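PDB 1QV9: F420-dependent methylenetetrahydromethanopterin dehydrogenase from Methanopyrus kandleri, which catalyses the reversible, coenzyme F420-dependent reduction of methenyl-tetrahydromethanopterin to methylene-tetrahydromethanopterin in methanogenesis from carbon dioxide. Local coordinates for residues Leu23-Asp32 with Thr264-Val272; Phe194-Ala205 with Leu247-Asn258. All blocks are in the same frame, centred on the assembly; numbering follows the deposited sequence.

How the contacts relate
Contact 1 fastens the C-terminal tail, residues 264-272, to the loop 23-32 that leads into strand 33-39, outermost within the chain in the parallel sheet of the alpha/beta domain, while contact 2 pairs the start of helix 197-223 with the end of helix 227-257 in the helix bundle. Along the chain contact 2 is nested inside the loop that contact 1 closes: six residues after Asn-258 the chain reaches Thr-264. Their centres are about 26 Å apart and their nearest atoms about 8 Å, so the two do not touch. Both lie within reach of neighbouring subunits of the hexamer, a trimer of dimers. Contact 1 borders the second subunit, and contact 2 also meets the third, fourth and fifth.

Contact 1: residues Leu23-Asp32 with Thr264-Val272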
loop_
_atom_site.group_PDB
_atom_site.type_symbol
_atom_site.label_atom_id
_atom_site.label_comp_id
_atom_site.label_asym_id
_atom_site.label_seq_id
_atom_site.Cartn_x
_atom_site.Cartn_y
_atom_site.Cartn_z
ATOM N N LEU A 23 -4.116 11.047 -28.236
ATOM C CA LEU A 23 -2.989 11.768 -27.645
ATOM C C LEU A 23 -2.710 13.056 -28.409
ATOM O O LEU A 23 -1.987 13.934 -27.906
ATOM C CB LEU A 23 -1.718 10.904 -27.692
ATOM C CG LEU A 23 -1.741 9.641 -26.835
ATOM C CD1 LEU A 23 -0.526 8.764 -27.257
ATOM C CD2 LEU A 23 -1.709 9.984 -25.360
ATOM N N LEU A 24 -3.272 13.181 -29.604
ATOM C CA LEU A 24 -3.026 14.381 -30.425
ATOM C C LEU A 24 -4.087 15.504 -30.257
ATOM O O LEU A 24 -3.894 16.626 -30.729
ATOM C CB LEU A 24 -2.915 13.962 -31.893
ATOM C CG LEU A 24 -1.954 12.787 -32.118
ATOM C CD1 LEU A 24 -1.880 12.404 -33.594
ATOM C CD2 LEU A 24 -0.564 13.182 -31.569
ATOM N N ASP A 25 -5.195 15.244 -29.570
ATOM C CA ASP A 25 -6.222 16.312 -29.425
ATOM C C ASP A 25 -6.998 15.929 -28.164
ATOM O O ASP A 25 -8.215 15.619 -28.205
ATOM C CB ASP A 25 -7.100 16.271 -30.672
ATOM C CG ASP A 25 -8.109 17.382 -30.729
ATOM O OD1 ASP A 25 -7.939 18.399 -29.998
ATOM O OD2 ASP A 25 -9.056 17.223 -31.543
ATOM N N GLU A 26 -6.285 15.993 -27.037
ATOM C CA GLU A 26 -6.814 15.502 -25.791
ATOM C C GLU A 26 -8.111 16.077 -25.280
ATOM O O GLU A 26 -8.825 15.409 -24.528
ATOM C CB GLU A 26 -5.738 15.566 -24.701
ATOM C CG GLU A 26 -5.332 16.995 -24.273
ATOM C CD GLU A 26 -4.306 17.658 -25.191
ATOM O OE1 GLU A 26 -3.799 18.730 -24.791
ATOM O OE2 GLU A 26 -3.989 17.134 -26.275
ATOM N N ARG A 27 -8.429 17.300 -25.677
ATOM C CA ARG A 27 -9.684 17.924 -25.235
ATOM C C ARG A 27 -10.590 18.230 -26.442
ATOM O O ARG A 27 -11.592 18.934 -26.291
ATOM C CB ARG A 27 -9.391 19.221 -24.447
ATOM C CG ARG A 27 -8.728 19.011 -23.059
ATOM C CD ARG A 27 -8.269 20.353 -22.462
ATOM N NE ARG A 27 -7.653 21.088 -23.558
ATOM C CZ ARG A 27 -6.402 20.924 -23.962
ATOM N NH1 ARG A 27 -5.975 21.606 -25.015
ATOM N NH2 ARG A 27 -5.554 20.149 -23.282
ATOM N N ALA A 28 -10.229 17.716 -27.621
ATOM C CA ALA A 28 -10.999 17.899 -28.851
ATOM C C ALA A 28 -11.164 19.361 -29.255
ATOM O O ALA A 28 -12.064 19.683 -30.027
ATOM C CB ALA A 28 -12.387 17.247 -28.720
ATOM N N ASP A 29 -10.296 20.227 -28.753
ATOM C CA ASP A 29 -10.382 21.643 -29.090
ATOM C C ASP A 29 -9.315 22.119 -30.062
ATOM O O ASP A 29 -9.142 23.321 -30.253
ATOM C CB ASP A 29 -10.379 22.518 -27.818
ATOM C CG ASP A 29 -9.237 22.193 -26.880
ATOM O OD1 ASP A 29 -8.215 21.682 -27.367
ATOM O OD2 ASP A 29 -9.358 22.454 -25.655
ATOM N N ARG A 30 -8.586 21.199 -30.692
ATOM C CA ARG A 30 -7.586 21.631 -31.660
ATOM C C ARG A 30 -8.271 22.014 -32.961
ATOM O O ARG A 30 -9.030 21.235 -33.542
ATOM C CB ARG A 30 -6.560 20.544 -31.981
ATOM C CG ARG A 30 -5.380 20.516 -31.067
ATOM C CD ARG A 30 -4.385 19.448 -31.502
ATOM N NE ARG A 30 -3.466 19.877 -32.561
ATOM C CZ ARG A 30 -2.347 19.227 -32.870
ATOM N NH1 ARG A 30 -1.538 19.679 -33.832
ATOM N NH2 ARG A 30 -2.022 18.105 -32.222
ATOM N N GLU A 31 -7.974 23.212 -33.435
ATOM C CA GLU A 31 -8.571 23.687 -34.669
ATOM C C GLU A 31 -7.736 23.349 -35.896
ATOM O O GLU A 31 -8.150 23.605 -37.023
ATOM C CB GLU A 31 -8.739 25.211 -34.591
ATOM C CG GLU A 31 -9.282 25.713 -33.253
ATOM C CD GLU A 31 -9.421 27.237 -33.192
ATOM O OE1 GLU A 31 -10.549 27.737 -33.384
ATOM O OE2 GLU A 31 -8.403 27.937 -32.958
ATOM N N ASP A 32 -6.554 22.780 -35.695
ATOM C CA ASP A 32 -5.673 22.483 -36.820
ATOM C C ASP A 32 -5.545 21.045 -37.290
ATOM O O ASP A 32 -4.667 20.754 -38.088
ATOM C CB ASP A 32 -4.267 22.986 -36.519
ATOM C CG ASP A 32 -3.642 22.264 -35.330
ATOM O OD1 ASP A 32 -2.409 22.100 -35.318
ATOM O OD2 ASP A 32 -4.401 21.885 -34.411
ATOM N N THR A 264 2.139 18.702 -21.079
ATOM C CA THR A 264 2.382 19.283 -22.401
ATOM C C THR A 264 1.103 19.264 -23.224
ATOM O O THR A 264 0.965 18.500 -24.181
ATOM C CB THR A 264 3.531 18.543 -23.172
ATOM O OG1 THR A 264 3.234 17.126 -23.306
ATOM C CG2 THR A 264 4.845 18.729 -22.448
ATOM N N PRO A 265 0.129 20.119 -22.849
ATOM C CA PRO A 265 -1.152 20.207 -23.548
ATOM C C PRO A 265 -1.064 20.981 -24.843
ATOM O O PRO A 265 -0.137 21.782 -25.042
ATOM C CB PRO A 265 -2.049 20.931 -22.552
ATOM C CG PRO A 265 -1.051 21.924 -21.939
ATOM C CD PRO A 265 0.197 21.080 -21.728
ATOM N N HIS A 266 -2.015 20.714 -25.730
ATOM C CA HIS A 266 -2.106 21.439 -26.996
ATOM C C HIS A 266 -2.937 22.713 -26.839
ATOM O O HIS A 266 -3.936 22.721 -26.134
ATOM C CB HIS A 266 -2.794 20.567 -28.057
ATOM C CG HIS A 266 -1.986 19.389 -28.476
ATOM N ND1 HIS A 266 -2.213 18.128 -27.963
ATOM C CD2 HIS A 266 -0.951 19.270 -29.335
ATOM C CE1 HIS A 266 -1.351 17.280 -28.496
ATOM N NE2 HIS A 266 -0.573 17.945 -29.333
ATOM N N ALA A 267 -2.496 23.788 -27.496
ATOM C CA ALA A 267 -3.268 25.039 -27.531
ATOM C C ALA A 267 -4.274 24.804 -28.677
ATOM O O ALA A 267 -4.148 23.846 -29.436
ATOM C CB ALA A 267 -2.355 26.222 -27.883
ATOM N N PRO A 268 -5.286 25.679 -28.822
ATOM C CA PRO A 268 -6.284 25.523 -29.890
ATOM C C PRO A 268 -5.695 25.542 -31.296
ATOM O O PRO A 268 -6.238 24.918 -32.216
ATOM C CB PRO A 268 -7.232 26.694 -29.646
ATOM C CG PRO A 268 -7.188 26.822 -28.162
ATOM C CD PRO A 268 -5.710 26.714 -27.865
ATOM N N ASP A 269 -4.586 26.265 -31.463
ATOM C CA ASP A 269 -3.924 26.357 -32.748
ATOM C C ASP A 269 -2.939 25.211 -32.967
ATOM O O ASP A 269 -2.231 25.152 -33.966
ATOM C CB ASP A 269 -3.247 27.743 -32.894
ATOM C CG ASP A 269 -1.932 27.865 -32.126
ATOM O OD1 ASP A 269 -1.620 27.018 -31.267
ATOM O OD2 ASP A 269 -1.193 28.845 -32.383
ATOM N N GLY A 270 -2.897 24.283 -32.013
ATOM C CA GLY A 270 -2.019 23.151 -32.180
ATOM C C GLY A 270 -0.680 23.191 -31.477
ATOM O O GLY A 270 -0.038 22.151 -31.283
ATOM N N LYS A 271 -0.244 24.377 -31.084
ATOM C CA LYS A 271 1.042 24.493 -30.424
ATOM C C LYS A 271 1.094 23.661 -29.139
ATOM O O LYS A 271 0.161 23.672 -28.352
ATOM C CB LYS A 271 1.355 25.957 -30.084
ATOM C CG LYS A 271 2.750 26.127 -29.502
ATOM C CD LYS A 271 3.151 27.591 -29.413
ATOM C CE LYS A 271 2.257 28.354 -28.449
ATOM N NZ LYS A 271 2.694 29.775 -28.306
ATOM N N VAL A 272 2.200 22.963 -28.955
ATOM C CA VAL A 272 2.393 22.133 -27.759
ATOM C C VAL A 272 2.962 23.040 -26.688
ATOM O O VAL A 272 4.069 23.603 -26.844
ATOM C CB VAL A 272 3.368 20.954 -28.032
ATOM C CG1 VAL A 272 3.610 20.168 -26.737
ATOM C CG2 VAL A 272 2.786 20.024 -29.101
#
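His-266 is held between Glu-26 and Arg-30, one at the edge of its ring and the other over a face. The carboxylate of Glu-26 reaches His-266 twice: OE2 accepts from ND1 of the ring at 2.6 Å, in the ring plane, and OE1 accepts from the backbone N of His-266 at 2.8 Å. Both oxygens use their syn lone pairs, so one carboxylate fixes ring and main chain together, with its plane turned 45° from the ring. Bending at chi2 (-82°) folds the Glu-26 chain back towards the histidine. The Arg-30 guanidinium lies nearly flat on the imidazole, centres 4.3 Å apart and planes at 22°, while its CD makes a CH-pi contact over the ring. A side-on grip on Asp-32, NE to OD2 and NH1 to OD1, helps hold that guanidinium in place, and NH2 bonds the carbonyl O of Leu-24 at 2.8 Å.

The tail thus docks on the loop between helix 15-19 and strand 33-39, beside the strand that is outermost within the chain in the parallel sheet. Helix 153-169 lies against this junction: Asp-162 bonds NE2 of His-266 and pairs with Arg-30, and Lys-169 pairs with Asp-32.

Arg-27, in the turn from Asp-25 to Ala-28, is held by Glu-26 and Asp-29 in a salt-bridge network; its NH1 makes a weak bond to His-266 O, and NH2 also reaches Leu-132 O of the second subunit. In the turn Ala-267 to Gly-270, Pro-268 O takes a nearly straight bond from Glu-31 N at 2.7 Å, and Gly-270 CA lies 3.3 Å from Asp-32 OD1.

Contact 2: residues Phe194-Ala205 with Leu247-Asn258; sequences FENPYAMVKAMA and LADEARELEKSN
Ala-199 CB and Ala-251 CB meet 4.1 Å apart at the centre of an antiparallel helix pair. These small side chains let the axes of helices 197-205 and 247-257 approach to 8.0 Å, at 166° between their directions, within the helix bundle. Leu-254 packs beside them, its CD1 reaching towards Tyr-198 CB and Lys-202 CE, while Leu-247 CD1 meets Ala-205 CB at the far end.

Lys-202 enters as a knob among Leu-247, Glu-250, Ala-251 and Leu-254. Its chain runs extended to CE and turns at chi4 (-74°), bringing Lys-202 NZ 2.9 Å from Glu-250 OE1 in a salt bridge. Glu-253 of the third subunit and Glu-239 of the fourth also pair with this amine, and Lys-243 of the fourth with Glu-250.

At the opposite end, the edge of the Phe-194 ring abuts Glu-255 CG, ring and carboxylate planes 77° apart. The bent Glu-255 chain presents its carboxylate to two successive amides just before helix 197-223: OE1 accepts from Glu-195 N and OE2 from Asn-196 N, each at 2.8 Å. Farther out, one water donates to both Glu-195 OE2, at 2.6 Å, and Asn-258 O.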
loop_
_atom_site.group_PDB
_atom_site.type_symbol
_atom_site.label_atom_id
_atom_site.label_comp_id
_atom_site.label_asym_id
_atom_site.label_seq_id
_atom_site.Cartn_x
_atom_site.Cartn_y
_atom_site.Cartn_z
ATOM N N PHE A 194 11.225 13.410 -16.254
ATOM C CA PHE A 194 11.199 13.468 -14.805
ATOM C C PHE A 194 12.171 14.394 -14.108
ATOM O O PHE A 194 13.387 14.362 -14.375
ATOM C CB PHE A 194 11.443 12.047 -14.267
ATOM C CG PHE A 194 10.398 11.047 -14.717
ATOM C CD1 PHE A 194 9.148 11.058 -14.129
ATOM C CD2 PHE A 194 10.654 10.139 -15.752
ATOM C CE1 PHE A 194 8.144 10.172 -14.569
ATOM C CE2 PHE A 194 9.673 9.264 -16.200
ATOM C CZ PHE A 194 8.415 9.274 -15.611
ATOM N N GLU A 195 11.653 15.204 -13.197
ATOM C CA GLU A 195 12.537 16.064 -12.425
ATOM C C GLU A 195 13.255 15.227 -11.350
ATOM O O GLU A 195 14.457 15.394 -11.099
ATOM C CB GLU A 195 11.744 17.178 -11.769
ATOM C CG GLU A 195 12.683 18.139 -11.026
ATOM C CD GLU A 195 11.990 19.301 -10.346
ATOM O OE1 GLU A 195 11.553 20.247 -11.049
ATOM O OE2 GLU A 195 11.895 19.269 -9.098
ATOM N N ASN A 196 12.542 14.277 -10.739
ATOM C CA ASN A 196 13.151 13.436 -9.699
ATOM C C ASN A 196 13.815 12.221 -10.351
ATOM O O ASN A 196 13.191 11.502 -11.114
ATOM C CB ASN A 196 12.057 13.016 -8.729
ATOM C CG ASN A 196 12.577 12.229 -7.580
ATOM O OD1 ASN A 196 12.771 12.749 -6.472
ATOM N ND2 ASN A 196 12.819 10.971 -7.822
ATOM N N PRO A 197 15.085 11.965 -10.033
ATOM C CA PRO A 197 15.730 10.828 -10.669
ATOM C C PRO A 197 15.182 9.450 -10.303
ATOM O O PRO A 197 15.219 8.553 -11.167
ATOM C CB PRO A 197 17.206 11.026 -10.310
ATOM C CG PRO A 197 17.168 11.680 -8.997
ATOM C CD PRO A 197 15.993 12.652 -9.091
ATOM N N TYR A 198 14.682 9.286 -9.076
ATOM C CA TYR A 198 14.108 7.977 -8.690
ATOM C C TYR A 198 12.805 7.763 -9.461
ATOM O O TYR A 198 12.444 6.619 -9.755
ATOM C CB TYR A 198 13.912 7.894 -7.187
ATOM C CG TYR A 198 15.253 7.921 -6.488
ATOM C CD1 TYR A 198 16.054 6.772 -6.452
ATOM C CD2 TYR A 198 15.768 9.102 -5.934
ATOM C CE1 TYR A 198 17.358 6.813 -5.876
ATOM C CE2 TYR A 198 17.061 9.134 -5.352
ATOM C CZ TYR A 198 17.832 8.002 -5.337
ATOM O OH TYR A 198 19.089 8.082 -4.785
ATOM N N ALA A 199 12.099 8.840 -9.833
ATOM C CA ALA A 199 10.901 8.636 -10.668
ATOM C C ALA A 199 11.336 8.050 -12.021
ATOM O O ALA A 199 10.698 7.140 -12.537
ATOM C CB ALA A 199 10.149 9.995 -10.874
HETATM N N MSE A 200 12.409 8.591 -12.631
HETATM C CA MSE A 200 12.883 8.058 -13.894
HETATM C C MSE A 200 13.267 6.580 -13.735
HETATM O O MSE A 200 12.942 5.749 -14.580
HETATM C CB MSE A 200 14.115 8.838 -14.412
HETATM C CG MSE A 200 14.595 8.261 -15.728
HETATM SE SE MSE A 200 16.149 9.340 -16.355
HETATM C CE MSE A 200 17.353 8.791 -15.001
ATOM N N VAL A 201 13.987 6.274 -12.662
ATOM C CA VAL A 201 14.455 4.918 -12.459
ATOM C C VAL A 201 13.294 3.940 -12.227
ATOM O O VAL A 201 13.298 2.784 -12.732
ATOM C CB VAL A 201 15.479 4.916 -11.301
ATOM C CG1 VAL A 201 15.704 3.535 -10.785
ATOM C CG2 VAL A 201 16.806 5.533 -11.835
ATOM N N LYS A 202 12.279 4.383 -11.490
ATOM C CA LYS A 202 11.102 3.521 -11.305
ATOM C C LYS A 202 10.377 3.330 -12.639
ATOM O O LYS A 202 9.831 2.278 -12.917
ATOM C CB LYS A 202 10.145 4.137 -10.270
ATOM C CG LYS A 202 10.715 4.072 -8.878
ATOM C CD LYS A 202 9.839 4.837 -7.860
ATOM C CE LYS A 202 10.420 4.849 -6.442
ATOM N NZ LYS A 202 10.297 3.556 -5.730
ATOM N N ALA A 203 10.277 4.396 -13.443
ATOM C CA ALA A 203 9.634 4.314 -14.760
ATOM C C ALA A 203 10.401 3.341 -15.678
ATOM O O ALA A 203 9.801 2.585 -16.398
ATOM C CB ALA A 203 9.548 5.728 -15.394
HETATM N N MSE A 204 11.734 3.365 -15.591
HETATM C CA MSE A 204 12.542 2.443 -16.379
HETATM C C MSE A 204 12.273 1.022 -15.915
HETATM O O MSE A 204 12.098 0.145 -16.755
HETATM C CB MSE A 204 14.026 2.779 -16.228
HETATM C CG MSE A 204 14.330 4.127 -16.896
HETATM SE SE MSE A 204 16.177 4.711 -16.510
HETATM C CE MSE A 204 17.052 3.115 -16.990
ATOM N N ALA A 205 12.243 0.789 -14.603
ATOM C CA ALA A 205 11.920 -0.553 -14.098
ATOM C C ALA A 205 10.534 -0.974 -14.624
ATOM O O ALA A 205 10.309 -2.120 -14.981
ATOM C CB ALA A 205 11.908 -0.581 -12.583
ATOM N N LEU A 247 4.620 0.615 -10.320
ATOM C CA LEU A 247 5.874 1.361 -10.378
ATOM C C LEU A 247 5.665 2.679 -11.095
ATOM O O LEU A 247 6.215 3.700 -10.664
ATOM C CB LEU A 247 6.953 0.549 -11.136
ATOM C CG LEU A 247 7.767 -0.428 -10.302
ATOM C CD1 LEU A 247 8.462 -1.406 -11.263
ATOM C CD2 LEU A 247 8.816 0.316 -9.474
ATOM N N ALA A 248 4.905 2.641 -12.189
ATOM C CA ALA A 248 4.659 3.864 -12.956
ATOM C C ALA A 248 3.873 4.824 -12.064
ATOM O O ALA A 248 4.118 6.064 -12.083
ATOM C CB ALA A 248 3.897 3.538 -14.237
ATOM N N ASP A 249 2.902 4.313 -11.312
ATOM C CA ASP A 249 2.130 5.171 -10.379
ATOM C C ASP A 249 3.078 5.787 -9.328
ATOM O O ASP A 249 2.978 6.975 -9.001
ATOM C CB ASP A 249 1.053 4.346 -9.637
ATOM C CG ASP A 249 0.176 5.217 -8.726
ATOM O OD1 ASP A 249 -0.683 5.899 -9.305
ATOM O OD2 ASP A 249 0.361 5.220 -7.492
ATOM N N GLU A 250 3.998 4.992 -8.789
ATOM C CA GLU A 250 4.944 5.501 -7.800
ATOM C C GLU A 250 5.802 6.618 -8.387
ATOM O O GLU A 250 6.116 7.596 -7.689
ATOM C CB GLU A 250 5.889 4.392 -7.310
ATOM C CG GLU A 250 5.261 3.447 -6.360
ATOM C CD GLU A 250 6.283 2.495 -5.701
ATOM O OE1 GLU A 250 7.518 2.620 -5.912
ATOM O OE2 GLU A 250 5.824 1.621 -4.954
ATOM N N ALA A 251 6.199 6.479 -9.644
ATOM C CA ALA A 251 7.031 7.505 -10.273
ATOM C C ALA A 251 6.229 8.780 -10.355
ATOM O O ALA A 251 6.742 9.873 -10.032
ATOM C CB ALA A 251 7.448 7.065 -11.682
ATOM N N ARG A 252 4.970 8.673 -10.776
ATOM C CA ARG A 252 4.184 9.900 -10.907
ATOM C C ARG A 252 3.968 10.545 -9.536
ATOM O O ARG A 252 4.019 11.815 -9.435
ATOM C CB ARG A 252 2.869 9.613 -11.586
ATOM C CG ARG A 252 2.085 10.899 -11.926
ATOM C CD ARG A 252 1.266 10.615 -13.087
ATOM N NE ARG A 252 0.532 11.757 -13.652
ATOM C CZ ARG A 252 0.950 12.524 -14.653
ATOM N NH1 ARG A 252 0.140 13.479 -15.091
ATOM N NH2 ARG A 252 2.127 12.370 -15.254
ATOM N N GLU A 253 3.713 9.757 -8.488
ATOM C CA GLU A 253 3.514 10.343 -7.158
ATOM C C GLU A 253 4.797 11.061 -6.696
ATOM O O GLU A 253 4.705 12.055 -5.994
ATOM C CB GLU A 253 3.067 9.296 -6.128
ATOM C CG GLU A 253 1.643 8.770 -6.397
ATOM C CD GLU A 253 0.538 9.846 -6.340
ATOM O OE1 GLU A 253 -0.256 9.959 -7.298
ATOM O OE2 GLU A 253 0.462 10.523 -5.309
ATOM N N LEU A 254 5.978 10.578 -7.078
ATOM C CA LEU A 254 7.238 11.241 -6.709
ATOM C C LEU A 254 7.277 12.609 -7.400
ATOM O O LEU A 254 7.719 13.600 -6.790
ATOM C CB LEU A 254 8.476 10.427 -7.138
ATOM C CG LEU A 254 8.836 9.287 -6.194
ATOM C CD1 LEU A 254 9.942 8.480 -6.832
ATOM C CD2 LEU A 254 9.283 9.802 -4.826
ATOM N N GLU A 255 6.822 12.683 -8.644
ATOM C CA GLU A 255 6.827 13.989 -9.316
ATOM C C GLU A 255 5.844 14.876 -8.605
ATOM O O GLU A 255 6.103 16.086 -8.435
ATOM C CB GLU A 255 6.475 13.864 -10.791
ATOM C CG GLU A 255 7.563 13.121 -11.617
ATOM C CD GLU A 255 8.866 13.916 -11.769
ATOM O OE1 GLU A 255 8.983 14.737 -12.714
ATOM O OE2 GLU A 255 9.768 13.715 -10.927
ATOM N N LYS A 256 4.712 14.326 -8.165
ATOM C CA LYS A 256 3.761 15.183 -7.443
ATOM C C LYS A 256 4.397 15.726 -6.154
ATOM O O LYS A 256 4.174 16.901 -5.785
ATOM C CB LYS A 256 2.470 14.425 -7.080
ATOM C CG LYS A 256 1.588 14.107 -8.292
ATOM C CD LYS A 256 0.340 13.345 -7.842
ATOM C CE LYS A 256 -0.491 12.926 -9.020
ATOM N NZ LYS A 256 -1.659 12.071 -8.537
ATOM N N SER A 257 5.175 14.915 -5.445
ATOM C CA SER A 257 5.786 15.379 -4.201
ATOM C C SER A 257 6.708 16.557 -4.429
ATOM O O SER A 257 6.906 17.382 -3.520
ATOM C CB SER A 257 6.535 14.239 -3.496
ATOM O OG SER A 257 7.778 13.966 -4.097
ATOM N N ASN A 258 7.265 16.646 -5.626
ATOM C CA ASN A 258 8.161 17.754 -5.957
ATOM C C ASN A 258 7.467 18.859 -6.733
ATOM O O ASN A 258 8.147 19.777 -7.200
ATOM C CB ASN A 258 9.316 17.239 -6.785
ATOM C CG ASN A 258 10.305 16.474 -5.963
ATOM O OD1 ASN A 258 10.843 16.993 -4.986
ATOM N ND2 ASN A 258 10.562 15.248 -6.344
HETATM O O HOH W 1 10.542 20.840 -7.607
#